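Local structure of DMSP lyase (Ruegeria pomeroyi, 5CU1) at residues A37-L42 with L192-G197; T71-I76 with I146-A151. The protein is a cupin-fold protein that holds an iron(III) ion inside its beta-barrel. One frame throughout, in Å; residues are numbered along the deposited sequence.

Interaction 1. Residues A37-L42 with L192-G197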
loop_
_atom_site.group_PDB
_atom_site.type_symbol
_atom_site.label_atom_id
_atom_site.label_comp_id
_atom_site.label_asym_id
_atom_site.label_seq_id
_atom_site.Cartn_x
_atom_site.Cartn_y
_atom_site.Cartn_z
ATOM N N ALA A 37 -14.510 -3.604 4.996
ATOM C CA ALA A 37 -15.244 -4.254 6.028
ATOM C C ALA A 37 -15.734 -5.611 5.658
ATOM O O ALA A 37 -15.673 -6.417 6.404
ATOM C CB ALA A 37 -16.357 -3.356 6.559
ATOM N N GLY A 38 -16.124 -5.818 4.431
ATOM C CA GLY A 38 -16.230 -7.096 3.832
ATOM C C GLY A 38 -15.078 -8.011 3.668
ATOM O O GLY A 38 -15.259 -9.110 3.671
ATOM N N PHE A 39 -13.893 -7.495 3.535
ATOM C CA PHE A 39 -12.663 -8.261 3.424
ATOM C C PHE A 39 -12.116 -8.871 4.646
ATOM O O PHE A 39 -11.747 -9.795 4.658
ATOM C CB PHE A 39 -11.625 -7.431 2.665
ATOM C CG PHE A 39 -10.265 -8.003 2.497
ATOM C CD1 PHE A 39 -9.922 -8.637 1.356
ATOM C CD2 PHE A 39 -9.362 -7.789 3.404
ATOM C CE1 PHE A 39 -8.666 -9.058 1.136
ATOM C CE2 PHE A 39 -8.122 -8.252 3.247
ATOM C CZ PHE A 39 -7.784 -8.848 2.082
ATOM N N VAL A 40 -12.235 -8.186 5.675
ATOM C CA VAL A 40 -11.684 -8.381 6.959
ATOM C C VAL A 40 -12.418 -7.528 8.074
ATOM O O VAL A 40 -12.721 -6.499 7.961
ATOM C CB VAL A 40 -10.132 -8.338 6.935
ATOM C CG1 VAL A 40 -9.472 -7.022 6.791
ATOM C CG2 VAL A 40 -9.613 -9.176 7.987
ATOM N N ALA A 41 -12.660 -8.129 9.147
ATOM C CA ALA A 41 -12.999 -7.540 10.373
ATOM C C ALA A 41 -11.880 -7.046 11.103
ATOM O O ALA A 41 -10.903 -7.650 11.205
ATOM C CB ALA A 41 -13.812 -8.471 11.230
ATOM N N LEU A 42 -12.097 -5.889 11.609
ATOM C CA LEU A 42 -11.169 -5.135 12.395
ATOM C C LEU A 42 -11.278 -5.678 13.744
ATOM O O LEU A 42 -12.370 -5.909 14.228
ATOM C CB LEU A 42 -11.437 -3.684 12.372
ATOM C CG LEU A 42 -10.410 -2.892 11.659
ATOM C CD1 LEU A 42 -9.974 -3.535 10.367
ATOM C CD2 LEU A 42 -10.634 -1.438 11.536
ATOM N N LEU A 192 -4.583 2.242 0.116
ATOM C CA LEU A 192 -4.568 1.350 1.251
ATOM C C LEU A 192 -4.582 -0.055 0.696
ATOM O O LEU A 192 -5.350 -0.342 -0.226
ATOM C CB LEU A 192 -5.780 1.580 2.149
ATOM C CG LEU A 192 -6.041 0.517 3.216
ATOM C CD1 LEU A 192 -4.999 0.610 4.334
ATOM C CD2 LEU A 192 -7.470 0.623 3.769
ATOM N N VAL A 193 -3.712 -0.911 1.235
ATOM C CA VAL A 193 -3.624 -2.310 0.850
ATOM C C VAL A 193 -3.818 -3.210 2.066
ATOM O O VAL A 193 -3.050 -3.117 3.008
ATOM C CB VAL A 193 -2.272 -2.626 0.218
ATOM C CG1 VAL A 193 -2.286 -4.027 -0.409
ATOM C CG2 VAL A 193 -1.918 -1.567 -0.795
ATOM N N LEU A 194 -4.845 -4.064 2.041
ATOM C CA LEU A 194 -5.112 -5.019 3.120
ATOM C C LEU A 194 -4.735 -6.432 2.724
ATOM O O LEU A 194 -4.957 -6.829 1.591
ATOM C CB LEU A 194 -6.590 -4.991 3.521
ATOM C CG LEU A 194 -7.090 -3.635 4.019
ATOM C CD1 LEU A 194 -8.528 -3.715 4.461
ATOM C CD2 LEU A 194 -6.214 -3.118 5.154
ATOM N N TRP A 195 -4.143 -7.170 3.665
ATOM C CA TRP A 195 -3.786 -8.580 3.494
ATOM C C TRP A 195 -4.534 -9.454 4.486
ATOM O O TRP A 195 -4.801 -9.053 5.623
ATOM C CB TRP A 195 -2.288 -8.817 3.695
ATOM C CG TRP A 195 -1.450 -8.464 2.546
ATOM C CD1 TRP A 195 -1.767 -7.625 1.542
ATOM C CD2 TRP A 195 -0.128 -8.944 2.274
ATOM N NE1 TRP A 195 -0.728 -7.538 0.652
ATOM C CE2 TRP A 195 0.288 -8.345 1.080
ATOM C CE3 TRP A 195 0.739 -9.818 2.929
ATOM C CZ2 TRP A 195 1.533 -8.607 0.513
ATOM C CZ3 TRP A 195 1.972 -10.069 2.373
ATOM C CH2 TRP A 195 2.358 -9.470 1.175
ATOM N N ARG A 196 -4.846 -10.666 4.054
ATOM C CA ARG A 196 -5.454 -11.640 4.928
ATOM C C ARG A 196 -4.904 -12.983 4.510
ATOM O O ARG A 196 -4.512 -13.151 3.355
ATOM C CB ARG A 196 -6.979 -11.578 4.843
ATOM C CG ARG A 196 -7.562 -12.030 3.516
ATOM C CD ARG A 196 -9.062 -11.777 3.429
ATOM N NE ARG A 196 -9.663 -12.592 2.369
ATOM C CZ ARG A 196 -10.965 -12.663 2.103
ATOM N NH1 ARG A 196 -11.853 -11.963 2.794
ATOM N NH2 ARG A 196 -11.383 -13.453 1.132
ATOM N N GLY A 197 -4.837 -13.921 5.452
ATOM C CA GLY A 197 -4.304 -15.237 5.176
ATOM C C GLY A 197 -2.844 -15.348 5.553
ATOM O O GLY A 197 -2.466 -15.004 6.659
#
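F39, on helix 34-39, lies against the outer side of strand 189-196 between the side chains of L194 and R196. Stacking comes first. The aliphatic part of R196 stretches out over one face of the F39 ring, with CD 3.5 Å from the ring centroid of F39, a CH-pi contact almost on the ring normal. Farther out its guanidinium lies flat on the same ring, the planes only 18° apart, and R196 CZ sits 4.7 Å from the F39 centroid as an off-centre cation-pi pair.

A single hydrogen bond adds direction: R196 NH1 reaches F39 O at 2.9 Å, in the carbonyl plane and on a lone pair. The salt bridge from R196 NE to E144 gives the guanidinium a second hold, which probably steadies its flat pose.

Apolar contacts complete the fit. F39 CG is anti to the backbone N (chi1 177°), which sends the ring in to the strand, where CE2 meets L194 CB at 3.6 Å. V40 CG1 touches L194 CD1 more loosely, at 4.2 Å. W195 turns the other way, its NE1 hydrogen-bonded to the iron ligand E145, as fits a cupin barrel strand with helices outside and the metal within.

Interaction 2. Residues T71-I76 with I146-A151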
loop_
_atom_site.group_PDB
_atom_site.type_symbol
_atom_site.label_atom_id
_atom_site.label_comp_id
_atom_site.label_asym_id
_atom_site.label_seq_id
_atom_site.Cartn_x
_atom_site.Cartn_y
_atom_site.Cartn_z
ATOM N N THR A 71 -11.582 12.720 -3.401
ATOM C CA THR A 71 -12.974 12.943 -3.093
ATOM C C THR A 71 -13.211 12.968 -1.639
ATOM O O THR A 71 -13.269 13.918 -1.093
ATOM C CB THR A 71 -13.703 11.891 -3.803
ATOM O OG1 THR A 71 -13.086 10.693 -3.586
ATOM C CG2 THR A 71 -13.577 12.153 -5.165
ATOM N N ALA A 72 -13.230 11.850 -1.051
ATOM C CA ALA A 72 -13.608 11.623 0.266
ATOM C C ALA A 72 -12.610 11.183 1.286
ATOM O O ALA A 72 -13.032 10.936 2.259
ATOM C CB ALA A 72 -14.698 10.633 0.161
ATOM N N TYR A 73 -11.327 11.191 1.021
ATOM C CA TYR A 73 -10.242 10.442 1.606
ATOM C C TYR A 73 -8.972 11.227 1.936
ATOM O O TYR A 73 -8.053 10.706 2.243
ATOM C CB TYR A 73 -9.895 9.178 0.730
ATOM C CG TYR A 73 -11.052 8.300 0.314
ATOM C CD1 TYR A 73 -11.705 7.587 1.216
ATOM C CD2 TYR A 73 -11.555 8.316 -0.947
ATOM C CE1 TYR A 73 -12.779 6.892 0.883
ATOM C CE2 TYR A 73 -12.594 7.593 -1.292
ATOM C CZ TYR A 73 -13.186 6.841 -0.369
ATOM O OH TYR A 73 -14.171 6.179 -0.565
ATOM N N ALA A 74 -9.058 12.511 2.059
ATOM C CA ALA A 74 -8.042 13.414 2.526
ATOM C C ALA A 74 -7.537 13.246 3.819
ATOM O O ALA A 74 -6.432 13.338 4.007
ATOM C CB ALA A 74 -8.377 14.818 2.278
ATOM N N ALA A 75 -8.309 12.836 4.776
ATOM C CA ALA A 75 -7.767 12.622 6.123
ATOM C C ALA A 75 -6.679 11.609 6.313
ATOM O O ALA A 75 -5.798 11.834 6.919
ATOM C CB ALA A 75 -8.857 12.415 7.100
ATOM N N ILE A 76 -6.937 10.483 5.719
ATOM C CA ILE A 76 -6.159 9.302 5.775
ATOM C C ILE A 76 -4.988 9.386 4.971
ATOM O O ILE A 76 -4.078 9.031 5.386
ATOM C CB ILE A 76 -7.009 7.985 5.693
ATOM C CG1 ILE A 76 -6.206 6.811 6.083
ATOM C CG2 ILE A 76 -7.590 7.791 4.377
ATOM C CD1 ILE A 76 -6.830 5.516 6.034
ATOM N N ILE A 146 -6.732 -6.841 -1.022
ATOM C CA ILE A 146 -7.392 -5.649 -1.483
ATOM C C ILE A 146 -6.624 -4.323 -1.666
ATOM O O ILE A 146 -6.082 -3.900 -0.832
ATOM C CB ILE A 146 -8.792 -5.534 -0.818
ATOM C CG1 ILE A 146 -9.832 -4.920 -1.752
ATOM C CG2 ILE A 146 -8.775 -5.127 0.661
ATOM C CD1 ILE A 146 -11.205 -4.744 -1.109
ATOM N N TYR A 147 -6.629 -3.757 -2.822
ATOM C CA TYR A 147 -6.279 -2.393 -3.156
ATOM C C TYR A 147 -7.464 -1.368 -3.249
ATOM O O TYR A 147 -8.205 -1.335 -4.086
ATOM C CB TYR A 147 -5.301 -2.403 -4.375
ATOM C CG TYR A 147 -3.793 -2.471 -4.333
ATOM C CD1 TYR A 147 -3.115 -3.608 -4.216
ATOM C CD2 TYR A 147 -3.064 -1.390 -4.604
ATOM C CE1 TYR A 147 -1.774 -3.674 -4.340
ATOM C CE2 TYR A 147 -1.758 -1.412 -4.669
ATOM C CZ TYR A 147 -1.080 -2.532 -4.533
ATOM O OH TYR A 147 0.192 -2.414 -4.680
ATOM N N PHE A 148 -7.559 -0.582 -2.286
ATOM C CA PHE A 148 -8.368 0.591 -2.138
ATOM C C PHE A 148 -7.621 1.865 -2.381
ATOM O O PHE A 148 -6.898 2.206 -1.679
ATOM C CB PHE A 148 -9.258 0.520 -0.849
ATOM C CG PHE A 148 -10.293 1.550 -0.725
ATOM C CD1 PHE A 148 -11.646 1.280 -0.845
ATOM C CD2 PHE A 148 -9.945 2.764 -0.422
ATOM C CE1 PHE A 148 -12.538 2.174 -0.712
ATOM C CE2 PHE A 148 -10.891 3.711 -0.316
ATOM C CZ PHE A 148 -12.179 3.382 -0.496
ATOM N N ILE A 149 -7.956 2.526 -3.364
ATOM C CA ILE A 149 -7.380 3.735 -3.802
ATOM C C ILE A 149 -7.862 5.022 -2.993
ATOM O O ILE A 149 -8.975 5.359 -2.959
ATOM C CB ILE A 149 -7.454 3.904 -5.341
ATOM C CG1 ILE A 149 -6.383 3.259 -6.067
ATOM C CG2 ILE A 149 -7.341 5.221 -5.786
ATOM C CD1 ILE A 149 -6.330 1.840 -6.180
ATOM N N LEU A 150 -6.932 5.742 -2.463
ATOM C CA LEU A 150 -7.144 6.936 -1.711
ATOM C C LEU A 150 -7.081 8.259 -2.447
ATOM O O LEU A 150 -7.788 9.051 -2.154
ATOM C CB LEU A 150 -6.292 7.000 -0.412
ATOM C CG LEU A 150 -6.026 5.840 0.474
ATOM C CD1 LEU A 150 -4.849 5.725 1.316
ATOM C CD2 LEU A 150 -7.276 5.377 1.069
ATOM N N ALA A 151 -6.259 8.341 -3.476
ATOM C CA ALA A 151 -5.581 9.438 -4.145
ATOM C C ALA A 151 -4.943 9.169 -5.435
ATOM O O ALA A 151 -4.478 8.255 -5.633
ATOM C CB ALA A 151 -4.725 10.179 -3.228
#
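The start of helix 74-83, packed on the outside of the cupin barrel, brings its N-cap residue Y73 against F148 and L150 of strand 144-150. The aromatic pair is T-shaped: the edge of F148 points at one face of Y73, with planes at 84° and ring centroids 5.2 Å apart. The approach is off-centre, toward the hydroxyl end of the tyrosine, since F148 CZ lies 3.6 Å from Y73 CZ and 3.4 Å from Y73 OH. On the opposite face of the Y73 ring sits the methyl of A72, so the ring is held between the two. Its hydroxyl is hydrogen-bonded to E33, just ahead of helix 34-39, which fixes the polar end of a buried side chain.

L150 and A151 both face M190, a classic beta bulge, and the chain turns a corner at A151. L150 O comes within 3.6 Å of Y73 CB, a packing contact at the root of the tyrosine. One helical turn on, I76 CG2 meets L150 CD2 at 4.1 Å, the two side chains crossing at about a right angle.

Both contacts pack helical elements on the same sheet, in which strands 189-196 and 144-150 are antiparallel neighbours joined by probable backbone hydrogen bonds from L192 N to F148 O (2.9 Å) and L194 N to I146 O. F39 of interaction 1 also packs on the backbone of I146. In sequence, both segments of interaction 2 fall between those of interaction 1. Each is largely buried, but interaction 1 reaches a partly exposed margin at V40 and R196, and at the arginine uses charge and a hydrogen bond. Interaction 2, all of whose touching residues are buried, has no hydrogen bond across it and relies on aromatic and aliphatic contacts.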